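Local coordinates for protein histidinol-phosphatase (Bordetella pertussis, PDB 3FVV) that probably removes the phosphate from L-histidinol phosphate to give L-histidinol, a late step in histidine biosynthesis, as a magnesium-dependent hydrolase of the HAD superfamily, at residues A[6-11]-A[112-117]. Sequence-based numbering, arbitrary orientation.
Sequences LALFDL and ALVTAT. With SO4 (sulfate ion), chain C.
With CG of Leu113 anti to the backbone N (chi1 -166°), CD1 of this residue reaches across to Leu11 CB, 3.9 Å away; Thr115 OG1, likewise anti to its own backbone N (chi1 175°), is carried to the bound sulfate. The two strands run parallel. Phe9 N donates to Ala112 O at 2.9 Å, and Phe9 O accepts from Val114 N at 2.8 Å in a nearly straight bond, so both polar backbone atoms of Phe9 are used by the neighbouring strand; Ala112 N adds a bond to Ala7 O. On one face of the sheet Leu8 CD2 packs on Ala112 CB at 3.8 Å, while Val114 CG2 sits by Leu8 CB. On the other, Phe9 CB meets Leu113 CD1, and Leu113 also packs on helix 119-128. These are central strands of the HAD Rossmann-like core: 6-11 opens the DxD motif of Asp10 and Asp12, and strand 112-115 ends in Thr115, the motif II threonine of HAD enzymes. The sulfate, probably from the crystallisation liquor, lies where the substrate phosphate would be expected. Its O1 accepts from Thr115 OG1 at 2.9 Å and from Leu11 N, its O2 from Ala116 N at 2.8 Å in an almost linear bond (175°); Lys160 and Asp12 N bind it too. Thr115 OG1 also accepts from Thr117 N, closing an ST turn. Lys160 NZ forms a salt bridge with Asp10 OD1 and a hydrogen bond with Val114 O, while Asp10 OD2 is hydrogen-bonded to Thr14 OG1.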
# COMPACT_ATOMS: atom_id res chain seq x y z
N LEU A 6 7.53 -16.00 6.13
CA LEU A 6 6.97 -14.65 6.17
C LEU A 6 6.41 -14.36 4.78
O LEU A 6 7.07 -14.67 3.75
CB LEU A 6 8.05 -13.65 6.49
CG LEU A 6 7.67 -12.18 6.65
CD1 LEU A 6 6.80 -12.01 7.83
CD2 LEU A 6 9.02 -11.41 6.72
N ALA A 7 5.22 -13.77 4.74
CA ALA A 7 4.66 -13.37 3.48
C ALA A 7 4.22 -11.92 3.49
O ALA A 7 3.27 -11.53 4.20
CB ALA A 7 3.42 -14.33 3.14
N LEU A 8 4.85 -11.12 2.64
CA LEU A 8 4.58 -9.71 2.52
C LEU A 8 3.92 -9.44 1.17
O LEU A 8 4.36 -9.93 0.11
CB LEU A 8 5.90 -8.92 2.59
CG LEU A 8 6.74 -9.24 3.86
CD1 LEU A 8 8.11 -8.47 3.79
CD2 LEU A 8 6.02 -8.96 5.15
N PHE A 9 2.88 -8.61 1.22
CA PHE A 9 2.15 -8.20 0.06
C PHE A 9 2.13 -6.70 -0.15
O PHE A 9 1.71 -5.96 0.72
CB PHE A 9 0.73 -8.72 0.18
CG PHE A 9 0.66 -10.16 0.43
CD1 PHE A 9 0.74 -11.06 -0.62
CD2 PHE A 9 0.55 -10.63 1.72
CE1 PHE A 9 0.69 -12.39 -0.39
CE2 PHE A 9 0.49 -11.98 1.98
CZ PHE A 9 0.52 -12.87 0.91
N ASP A 10 2.56 -6.27 -1.31
CA ASP A 10 2.24 -4.93 -1.81
C ASP A 10 0.72 -4.83 -2.06
O ASP A 10 0.06 -5.82 -2.27
CB ASP A 10 3.02 -4.69 -3.13
CG ASP A 10 2.83 -3.26 -3.69
OD1 ASP A 10 3.07 -2.28 -2.90
OD2 ASP A 10 2.43 -3.10 -4.87
N LEU A 11 0.14 -3.63 -2.03
CA LEU A 11 -1.28 -3.48 -2.29
C LEU A 11 -1.62 -2.97 -3.70
O LEU A 11 -2.21 -3.70 -4.51
CB LEU A 11 -1.94 -2.54 -1.27
CG LEU A 11 -3.43 -2.29 -1.45
CD1 LEU A 11 -4.18 -3.56 -1.28
CD2 LEU A 11 -3.97 -1.18 -0.41
N ALA A 112 1.60 -9.85 6.14
CA ALA A 112 1.52 -8.41 6.30
C ALA A 112 1.33 -7.77 4.93
O ALA A 112 1.92 -8.22 3.89
CB ALA A 112 2.83 -7.85 6.93
N LEU A 113 0.53 -6.71 4.93
CA LEU A 113 0.38 -5.81 3.82
C LEU A 113 1.37 -4.65 4.00
O LEU A 113 1.41 -4.01 5.07
CB LEU A 113 -1.08 -5.34 3.73
CG LEU A 113 -1.62 -4.64 2.50
CD1 LEU A 113 -1.71 -5.52 1.27
CD2 LEU A 113 -3.04 -4.05 2.80
N VAL A 114 2.21 -4.44 2.96
CA VAL A 114 3.24 -3.41 3.00
C VAL A 114 3.03 -2.42 1.87
O VAL A 114 3.30 -2.75 0.68
CB VAL A 114 4.67 -4.03 2.91
CG1 VAL A 114 5.71 -2.96 3.33
CG2 VAL A 114 4.79 -5.28 3.78
N THR A 115 2.57 -1.22 2.22
CA THR A 115 2.05 -0.29 1.23
C THR A 115 2.35 1.18 1.56
O THR A 115 2.27 1.59 2.71
CB THR A 115 0.50 -0.50 1.10
OG1 THR A 115 -0.06 0.47 0.22
CG2 THR A 115 -0.17 -0.39 2.46
N ALA A 116 2.65 1.96 0.52
CA ALA A 116 2.87 3.40 0.65
C ALA A 116 1.56 4.11 0.87
O ALA A 116 1.56 5.23 1.36
CB ALA A 116 3.54 4.00 -0.58
N THR A 117 0.44 3.51 0.51
CA THR A 117 -0.84 4.21 0.69
C THR A 117 -1.13 4.25 2.22
O THR A 117 -0.97 3.27 2.91
CB THR A 117 -1.95 3.63 -0.18
OG1 THR A 117 -1.64 3.86 -1.57
CG2 THR A 117 -3.34 4.27 0.12
S SO4 C . 1.77 0.58 -2.84
O1 SO4 C . 0.85 -0.50 -2.32
O2 SO4 C . 2.99 0.81 -1.97
O3 SO4 C . 2.05 0.20 -4.22
O4 SO4 C . 1.09 1.88 -2.89